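Local coordinates for protein glutathione s-transferase (Haemonchus contortus, PDB 2WS2) that probably catalyses the conjugation of glutathione to electrophilic compounds, releasing a halide from RX substrates, at residues D89-Q94 / T154-Y159; N10-A15 / E197-S202; M46-L51 / L61-A66. All blocks are in the same frame, centred on the assembly; numbering follows the deposited sequence.

Contact 1: residues D89-Q94 / T154-Y159; sequences DSIADQ and TFADLY
A chi1 of 61° sets CG of Phe155 between its own backbone N and carbonyl carbon, and the ring is thereby swung off the flank of helix 155-162 toward helix 82-100, while the carboxylate of Asp89, its CG beside the backbone N, reaches back to meet it. Asp89 OD1 lies 3.4 Å from Phe155 CZ, at the ring edge and near its plane, where a carboxylate oxygen faces the slightly positive C-H rim. The carboxylate is turned 44° from the ring plane. OD1 also forms a salt bridge with Arg69 NE, which probably keeps this buried acid charged. One turn on, the methyl of Ala92 fits against both aromatics, with CB 3.7 Å from Phe155 CE2 and 4.3 Å from Tyr159 CD2. The two rings stand one turn apart and turn their edges to each other.

Here two core helices of the all-helical C-terminal domain of the transferase fold run side by side, 15° from parallel with axes 8.9 Å apart. Alanines suit the closest level: the CA atoms of Ala92 and Ala156 are only 5.2 Å apart, and Ala156 CB rests 4.4 Å from Ile91 CB, whose branched chain packs on toward Ile139 of helix 118-143. Thr154 to Asp157 match the Ser/Thr-X-X-Asp sequence with which this helix commonly starts in the superfamily. Asp157 supplies its side of the pattern, OD2 accepting an almost straight bond from Thr154 N (3.1 Å) through its anti lone pair, whereas Thr154 OG1 bonds to Tyr77 O. Asp157 OD1 takes bonds from Leu148 N and His182 NE2.

Contact 2: residues N10-A15 / E197-S202; sequences NGRGAA and ETRPAS
Gly11 and Arg12 receive the C-terminal tail at close quarters, and Ser202 packs against both. Gly11 CA is 3.3 Å from Ser202 OG, and Ser202 CB lies almost as close to the same carbon, so the serine rests directly on the bare backbone. The backbone angles of Gly11 (143° and -171°) are ones that glycine adopts readily, and the residue type suits both the turn and its neighbour. Beside it the Arg12 chain, bent at chi3, brings the edge of its guanidinium to the tail, and NH1 donates to Ser202 O at 3.3 Å with an N-H...O angle of 156°. The donor comes from above the carbonyl plane, well out of it, which makes this a long and imperfectly aimed bond. Ser202 OG, equally near to NH1, is badly angled for it and bonds instead to the terminal carboxylate, Phe204 OXT.

The two arginines cross at about a right angle. Arg12 CD sits over one face of the Arg199 guanidinium, toward its rim, 3.4 Å from Arg199 NH1, so that methylene and not charge covers the flat cation.

Packing slackens on the outer side. Asn10 ND2 only grazes Pro200 CB at 4.3 Å, and both residues are solvent-exposed, where a polar amide and a stiff proline cost little. The contact joins the loop after strand 4-9, in the thioredoxin-like domain, to the tail that follows helix 190-198 of the C-terminal domain.

Although Arg12 NE and Arg199 NH2 are 4.3 Å apart, Arg199 NH1 has salt bridges to Glu16 and Glu162, and Arg12 has long, weak ion pairs with Glu162 and Phe204 OXT; these acids probably offset the like charges, so that the two arginines can pack together.

Contact 3: residues M46-L51 / L61-A66; sequences MPFGQL and LPQSVA
The side chains of Phe48 and Pro62 cross at about a right angle, and the phenyl ring reaches the proline with one corner. Its CE2 is 3.3 Å from Pro62 CG, a snug fit, and Phe48 CZ follows at 3.5 Å from the same atom. A chi1 of -35° holds Phe48 CG beside its own backbone N and directs the ring at the end of strand 59-62. Pro47, the residue before it, lies over one face of that ring, with its CB 4.1 Å above the plane and offset toward the rim. The same CB meets Pro62 CG at 3.7 Å, so the two prolines and the phenylalanine form a small rigid cluster. Prolines suit it because their rings cannot swing aside, and Pro47 takes the second position of the type I turn from Met46 to Gly49, where its restricted phi suits the bend.

At the ring edge, in its plane, lies Gln63 CG, 3.9 Å from Phe48 CE2. The Gln63 chain is bent at chi2, which carries its amide round toward that of Gln50, whose chain is extended. The two amide planes are 73° apart, and Gln50 NE2 and Gln63 NE2 approach to 3.7 Å without bonding to each other.

Phe48 also packs on Gln94 of the second subunit, consistent with the lock-and-key aromatic of the alpha, mu and pi classes. Gln63 and Ser64, at the N terminus of helix 64-75, probably correspond to the place where relatives hold the glutamyl end of glutathione.

Both amides look to the partner subunit. Gln63 NE2 donates to Asp97 OD1 and Gln94 OE1 of the second subunit, while Gln50 OE1 accepts from NE2 of that same Gln94, whose amide thus spends its acceptor on one segment and its donor on the other.

In the fold
From the N terminus, the chain leaves strand 4-9 through segment 10-15, the first half of contact 2, whose partner arrives only at 197-202; almost the whole chain is closed into one large loop. Inside it contact 3 shuts a short loop across strands 53-56 and 59-62, finishing at the start of helix 64-75. Contact 1 then opens on helix 82-100 and closes at helix 155-162, in series with contact 3 and likewise nested within contact 2; none cross. Contact 3 belongs to the thioredoxin-like domain, contact 1 to the helical domain, and contact 2 bridges them. Tyr159 packs on Val65 and Ala14 on Ser64, so contact 3 touches both others, and contacts 1 and 3 also meet the second subunit.

Contact 1: residues D89-Q94 / T154-Y159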
loop_
_atom_site.group_PDB
_atom_site.type_symbol
_atom_site.label_atom_id
_atom_site.label_comp_id
_atom_site.label_asym_id
_atom_site.label_seq_id
_atom_site.Cartn_x
_atom_site.Cartn_y
_atom_site.Cartn_z
ATOM N N ASP A 89 -0.314 4.886 -8.835
ATOM C CA ASP A 89 -0.117 3.973 -7.752
ATOM C C ASP A 89 1.129 4.368 -6.981
ATOM O O ASP A 89 1.039 4.481 -5.820
ATOM C CB ASP A 89 -0.024 2.483 -8.247
ATOM C CG ASP A 89 -1.390 1.900 -8.614
ATOM O OD1 ASP A 89 -2.440 2.475 -8.209
ATOM O OD2 ASP A 89 -1.460 0.835 -9.292
ATOM N N SER A 90 2.271 4.623 -7.631
ATOM C CA SER A 90 3.541 4.790 -6.908
ATOM C C SER A 90 3.529 6.039 -6.022
ATOM O O SER A 90 4.185 6.082 -4.979
ATOM C CB SER A 90 4.740 4.890 -7.886
ATOM O OG SER A 90 4.805 6.221 -8.457
ATOM N N ILE A 91 2.842 7.073 -6.494
ATOM C CA ILE A 91 2.653 8.339 -5.694
ATOM C C ILE A 91 1.690 8.189 -4.467
ATOM O O ILE A 91 2.042 8.537 -3.365
ATOM C CB ILE A 91 2.228 9.541 -6.582
ATOM C CG1 ILE A 91 3.305 9.784 -7.650
ATOM C CG2 ILE A 91 2.039 10.825 -5.686
ATOM C CD1 ILE A 91 2.998 10.875 -8.685
ATOM N N ALA A 92 0.504 7.627 -4.673
ATOM C CA ALA A 92 -0.349 7.129 -3.549
ATOM C C ALA A 92 0.357 6.235 -2.507
ATOM O O ALA A 92 -0.002 6.222 -1.328
ATOM C CB ALA A 92 -1.582 6.411 -4.081
ATOM N N ASP A 93 1.337 5.465 -2.960
ATOM C CA ASP A 93 2.069 4.562 -2.096
ATOM C C ASP A 93 3.041 5.450 -1.292
ATOM O O ASP A 93 3.222 5.290 -0.090
ATOM C CB ASP A 93 2.862 3.617 -2.966
ATOM C CG ASP A 93 2.363 2.140 -2.902
ATOM O OD1 ASP A 93 1.195 1.805 -2.543
ATOM O OD2 ASP A 93 3.180 1.330 -3.312
ATOM N N GLN A 94 3.690 6.376 -1.997
ATOM C CA GLN A 94 4.704 7.231 -1.404
ATOM C C GLN A 94 4.083 8.181 -0.361
ATOM O O GLN A 94 4.671 8.435 0.696
ATOM C CB GLN A 94 5.398 8.053 -2.489
ATOM C CG GLN A 94 6.395 9.069 -1.952
ATOM C CD GLN A 94 7.663 8.384 -1.480
ATOM O OE1 GLN A 94 7.959 7.257 -1.895
ATOM N NE2 GLN A 94 8.426 9.054 -0.648
ATOM N N THR A 154 -6.569 12.468 -10.907
ATOM C CA THR A 154 -6.434 11.041 -10.515
ATOM C C THR A 154 -6.565 10.881 -8.983
ATOM O O THR A 154 -6.627 11.897 -8.285
ATOM C CB THR A 154 -5.117 10.493 -11.087
ATOM O OG1 THR A 154 -5.145 9.049 -11.100
ATOM C CG2 THR A 154 -3.928 11.016 -10.294
ATOM N N PHE A 155 -6.589 9.650 -8.418
ATOM C CA PHE A 155 -6.843 9.533 -6.966
ATOM C C PHE A 155 -5.575 9.891 -6.230
ATOM O O PHE A 155 -5.612 10.186 -5.020
ATOM C CB PHE A 155 -7.389 8.131 -6.505
ATOM C CG PHE A 155 -6.438 6.979 -6.789
ATOM C CD1 PHE A 155 -6.544 6.264 -7.975
ATOM C CD2 PHE A 155 -5.429 6.639 -5.898
ATOM C CE1 PHE A 155 -5.656 5.220 -8.281
ATOM C CE2 PHE A 155 -4.539 5.575 -6.180
ATOM C CZ PHE A 155 -4.662 4.876 -7.383
ATOM N N ALA A 156 -4.463 9.923 -6.967
ATOM C CA ALA A 156 -3.194 10.362 -6.392
ATOM C C ALA A 156 -3.247 11.855 -5.975
ATOM O O ALA A 156 -2.680 12.241 -4.947
ATOM C CB ALA A 156 -2.086 10.126 -7.326
ATOM N N ASP A 157 -3.908 12.649 -6.818
ATOM C CA ASP A 157 -4.359 14.010 -6.457
ATOM C C ASP A 157 -5.246 14.014 -5.200
ATOM O O ASP A 157 -5.043 14.819 -4.287
ATOM C CB ASP A 157 -5.113 14.596 -7.654
ATOM C CG ASP A 157 -4.175 14.918 -8.806
ATOM O OD1 ASP A 157 -3.138 15.516 -8.552
ATOM O OD2 ASP A 157 -4.457 14.559 -9.953
ATOM N N LEU A 158 -6.202 13.088 -5.126
ATOM C CA LEU A 158 -7.137 13.113 -4.019
ATOM C C LEU A 158 -6.417 12.918 -2.695
ATOM O O LEU A 158 -6.693 13.634 -1.730
ATOM C CB LEU A 158 -8.334 12.186 -4.243
ATOM C CG LEU A 158 -9.152 12.504 -5.496
ATOM C CD1 LEU A 158 -10.330 11.606 -5.651
ATOM C CD2 LEU A 158 -9.613 14.007 -5.537
ATOM N N TYR A 159 -5.391 12.068 -2.691
ATOM C CA TYR A 159 -4.807 11.649 -1.419
ATOM C C TYR A 159 -3.930 12.739 -0.836
ATOM O O TYR A 159 -3.925 12.974 0.360
ATOM C CB TYR A 159 -3.969 10.383 -1.590
ATOM C CG TYR A 159 -4.682 9.088 -1.247
ATOM C CD1 TYR A 159 -4.881 8.706 0.077
ATOM C CD2 TYR A 159 -5.085 8.207 -2.251
ATOM C CE1 TYR A 159 -5.514 7.501 0.407
ATOM C CE2 TYR A 159 -5.724 6.974 -1.924
ATOM C CZ TYR A 159 -5.921 6.641 -0.608
ATOM O OH TYR A 159 -6.560 5.465 -0.303
#

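Contact 2: residues N10-A15 / E197-S202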
loop_
_atom_site.group_PDB
_atom_site.type_symbol
_atom_site.label_atom_id
_atom_site.label_comp_id
_atom_site.label_asym_id
_atom_site.label_seq_id
_atom_site.Cartn_x
_atom_site.Cartn_y
_atom_site.Cartn_z
ATOM N N ASN A 10 -17.932 6.992 11.477
ATOM C CA ASN A 10 -18.350 8.331 11.105
ATOM C C ASN A 10 -17.117 9.194 11.107
ATOM O O ASN A 10 -16.466 9.373 12.150
ATOM C CB ASN A 10 -19.449 8.869 12.023
ATOM C CG ASN A 10 -20.349 9.887 11.337
ATOM O OD1 ASN A 10 -21.552 9.659 11.207
ATOM N ND2 ASN A 10 -19.764 10.997 10.847
ATOM N N GLY A 11 -16.766 9.682 9.923
ATOM C CA GLY A 11 -15.636 10.580 9.773
ATOM C C GLY A 11 -14.877 10.318 8.483
ATOM O O GLY A 11 -15.314 9.547 7.621
ATOM N N ARG A 12 -13.736 10.950 8.352
ATOM C CA ARG A 12 -13.073 10.982 7.064
ATOM C C ARG A 12 -12.218 9.744 6.987
ATOM O O ARG A 12 -12.659 8.784 6.431
ATOM C CB ARG A 12 -12.273 12.243 6.889
ATOM C CG ARG A 12 -13.183 13.421 6.526
ATOM C CD ARG A 12 -12.374 14.649 6.305
ATOM N NE ARG A 12 -11.381 14.810 7.356
ATOM C CZ ARG A 12 -11.582 15.408 8.533
ATOM N NH1 ARG A 12 -12.759 15.928 8.852
ATOM N NH2 ARG A 12 -10.584 15.468 9.404
ATOM N N GLY A 13 -11.066 9.799 7.646
ATOM C CA GLY A 13 -10.172 8.683 7.894
ATOM C C GLY A 13 -9.779 7.951 6.640
ATOM O O GLY A 13 -9.359 8.568 5.657
ATOM N N ALA A 14 -9.944 6.625 6.684
ATOM C CA ALA A 14 -9.479 5.733 5.616
ATOM C C ALA A 14 -10.549 5.569 4.528
ATOM O O ALA A 14 -10.392 4.788 3.591
ATOM C CB ALA A 14 -9.115 4.360 6.214
ATOM N N ALA A 15 -11.657 6.282 4.636
ATOM C CA ALA A 15 -12.697 6.104 3.636
ATOM C C ALA A 15 -12.970 7.384 2.848
ATOM O O ALA A 15 -13.804 7.404 1.941
ATOM C CB ALA A 15 -13.962 5.590 4.293
ATOM N N GLU A 197 -17.991 21.017 1.291
ATOM C CA GLU A 197 -18.862 22.043 1.896
ATOM C C GLU A 197 -20.028 21.415 2.642
ATOM O O GLU A 197 -20.652 22.050 3.475
ATOM C CB GLU A 197 -19.502 22.933 0.827
ATOM C CG GLU A 197 -18.608 23.846 -0.020
ATOM C CD GLU A 197 -19.384 24.335 -1.240
ATOM O OE1 GLU A 197 -19.118 25.441 -1.800
ATOM O OE2 GLU A 197 -20.285 23.594 -1.656
ATOM N N THR A 198 -20.362 20.182 2.301
ATOM C CA THR A 198 -21.604 19.611 2.756
ATOM C C THR A 198 -21.363 18.230 3.367
ATOM O O THR A 198 -22.310 17.469 3.585
ATOM C CB THR A 198 -22.616 19.483 1.605
ATOM O OG1 THR A 198 -22.075 18.619 0.599
ATOM C CG2 THR A 198 -22.958 20.869 0.987
ATOM N N ARG A 199 -20.101 17.920 3.633
ATOM C CA ARG A 199 -19.781 16.650 4.268
ATOM C C ARG A 199 -19.688 16.870 5.761
ATOM O O ARG A 199 -19.285 17.962 6.223
ATOM C CB ARG A 199 -18.489 16.012 3.714
ATOM C CG ARG A 199 -17.233 16.730 4.122
ATOM C CD ARG A 199 -16.000 16.373 3.343
ATOM N NE ARG A 199 -14.922 17.159 3.926
ATOM C CZ ARG A 199 -13.637 16.871 3.837
ATOM N NH1 ARG A 199 -13.231 15.778 3.182
ATOM N NH2 ARG A 199 -12.760 17.668 4.430
ATOM N N PRO A 200 -20.069 15.833 6.525
ATOM C CA PRO A 200 -20.024 15.910 7.962
ATOM C C PRO A 200 -18.668 16.383 8.463
ATOM O O PRO A 200 -17.630 15.957 7.953
ATOM C CB PRO A 200 -20.318 14.465 8.370
ATOM C CG PRO A 200 -21.371 14.066 7.334
ATOM C CD PRO A 200 -20.801 14.625 6.067
ATOM N N ALA A 201 -18.679 17.304 9.429
ATOM C CA ALA A 201 -17.439 17.671 10.088
ATOM C C ALA A 201 -17.089 16.476 10.956
ATOM O O ALA A 201 -17.981 15.839 11.494
ATOM C CB ALA A 201 -17.623 18.902 10.951
ATOM N N SER A 202 -15.807 16.177 11.081
ATOM C CA SER A 202 -15.363 15.201 12.055
ATOM C C SER A 202 -14.025 15.613 12.617
ATOM O O SER A 202 -13.342 16.463 12.056
ATOM C CB SER A 202 -15.307 13.769 11.470
ATOM O OG SER A 202 -14.917 13.767 10.118
#

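Contact 3: residues M46-L51 / L61-A66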
loop_
_atom_site.group_PDB
_atom_site.type_symbol
_atom_site.label_atom_id
_atom_site.label_comp_id
_atom_site.label_asym_id
_atom_site.label_seq_id
_atom_site.Cartn_x
_atom_site.Cartn_y
_atom_site.Cartn_z
ATOM N N MET A 46 -17.501 -8.493 8.269
ATOM C CA MET A 46 -16.483 -7.968 7.332
ATOM C C MET A 46 -15.403 -9.023 7.059
ATOM O O MET A 46 -15.046 -9.793 7.973
ATOM C CB MET A 46 -15.874 -6.655 7.811
ATOM C CG MET A 46 -16.911 -5.504 8.139
ATOM S SD MET A 46 -18.211 -5.120 6.946
ATOM C CE MET A 46 -19.506 -4.650 8.068
ATOM N N PRO A 47 -14.929 -9.097 5.794
ATOM C CA PRO A 47 -13.798 -9.834 5.274
ATOM C C PRO A 47 -12.615 -10.025 6.199
ATOM O O PRO A 47 -12.260 -11.158 6.517
ATOM C CB PRO A 47 -13.387 -8.965 4.088
ATOM C CG PRO A 47 -14.723 -8.569 3.520
ATOM C CD PRO A 47 -15.704 -8.542 4.663
ATOM N N PHE A 48 -11.967 -8.939 6.594
ATOM C CA PHE A 48 -10.884 -9.082 7.532
ATOM C C PHE A 48 -11.232 -8.438 8.884
ATOM O O PHE A 48 -10.351 -8.089 9.641
ATOM C CB PHE A 48 -9.519 -8.584 6.975
ATOM C CG PHE A 48 -9.283 -8.828 5.474
ATOM C CD1 PHE A 48 -9.463 -10.099 4.881
ATOM C CD2 PHE A 48 -8.805 -7.781 4.664
ATOM C CE1 PHE A 48 -9.221 -10.307 3.520
ATOM C CE2 PHE A 48 -8.517 -7.984 3.288
ATOM C CZ PHE A 48 -8.737 -9.250 2.713
ATOM N N GLY A 49 -12.519 -8.313 9.194
ATOM C CA GLY A 49 -12.948 -7.859 10.530
ATOM C C GLY A 49 -12.525 -6.410 10.760
ATOM O O GLY A 49 -12.117 -6.027 11.854
ATOM N N GLN A 50 -12.616 -5.644 9.678
ATOM C CA GLN A 50 -11.985 -4.371 9.519
ATOM C C GLN A 50 -12.896 -3.462 8.672
ATOM O O GLN A 50 -13.759 -3.933 7.908
ATOM C CB GLN A 50 -10.603 -4.545 8.847
ATOM C CG GLN A 50 -9.468 -4.921 9.825
ATOM C CD GLN A 50 -8.113 -5.165 9.155
ATOM O OE1 GLN A 50 -7.298 -5.932 9.681
ATOM N NE2 GLN A 50 -7.851 -4.493 8.003
ATOM N N LEU A 51 -12.720 -2.157 8.841
ATOM C CA LEU A 51 -13.355 -1.206 7.937
ATOM C C LEU A 51 -12.259 -0.335 7.307
ATOM O O LEU A 51 -11.190 -0.176 7.898
ATOM C CB LEU A 51 -14.410 -0.380 8.680
ATOM C CG LEU A 51 -15.728 -1.018 9.140
ATOM C CD1 LEU A 51 -16.628 0.044 9.862
ATOM C CD2 LEU A 51 -16.507 -1.719 8.020
ATOM N N LEU A 61 -15.684 -5.810 -0.937
ATOM C CA LEU A 61 -14.286 -5.457 -1.143
ATOM C C LEU A 61 -13.647 -4.758 0.074
ATOM O O LEU A 61 -14.033 -3.624 0.454
ATOM C CB LEU A 61 -14.081 -4.699 -2.484
ATOM C CG LEU A 61 -12.627 -4.402 -2.904
ATOM C CD1 LEU A 61 -11.816 -5.636 -3.407
ATOM C CD2 LEU A 61 -12.571 -3.269 -4.002
ATOM N N PRO A 62 -12.676 -5.436 0.726
ATOM C CA PRO A 62 -11.973 -4.763 1.800
ATOM C C PRO A 62 -10.759 -3.905 1.395
ATOM O O PRO A 62 -10.293 -4.006 0.272
ATOM C CB PRO A 62 -11.513 -5.912 2.687
ATOM C CG PRO A 62 -11.249 -7.085 1.690
ATOM C CD PRO A 62 -12.116 -6.784 0.441
ATOM N N GLN A 63 -10.315 -3.054 2.339
ATOM C CA GLN A 63 -8.991 -2.422 2.416
ATOM C C GLN A 63 -9.061 -1.093 1.621
ATOM O O GLN A 63 -9.489 -1.096 0.481
ATOM C CB GLN A 63 -7.840 -3.341 1.927
ATOM C CG GLN A 63 -7.230 -4.340 2.971
ATOM C CD GLN A 63 -6.169 -3.726 3.904
ATOM O OE1 GLN A 63 -5.753 -2.590 3.739
ATOM N NE2 GLN A 63 -5.745 -4.494 4.901
ATOM N N SER A 64 -8.671 0.019 2.251
ATOM C CA SER A 64 -8.931 1.367 1.679
ATOM C C SER A 64 -8.398 1.622 0.267
ATOM O O SER A 64 -9.169 1.982 -0.587
ATOM C CB SER A 64 -8.541 2.516 2.642
ATOM O OG SER A 64 -7.332 2.277 3.350
ATOM N N VAL A 65 -7.108 1.383 0.049
ATOM C CA VAL A 65 -6.378 1.571 -1.245
ATOM C C VAL A 65 -6.893 0.612 -2.375
ATOM O O VAL A 65 -7.356 1.075 -3.433
ATOM C CB VAL A 65 -4.848 1.499 -1.040
ATOM C CG1 VAL A 65 -4.053 1.973 -2.306
ATOM C CG2 VAL A 65 -4.441 2.396 0.101
ATOM N N ALA A 66 -6.919 -0.699 -2.103
ATOM C CA ALA A 66 -7.728 -1.609 -2.939
ATOM C C ALA A 66 -8.990 -0.962 -3.533
ATOM O O ALA A 66 -9.129 -0.827 -4.757
ATOM C CB ALA A 66 -8.125 -2.851 -2.137
#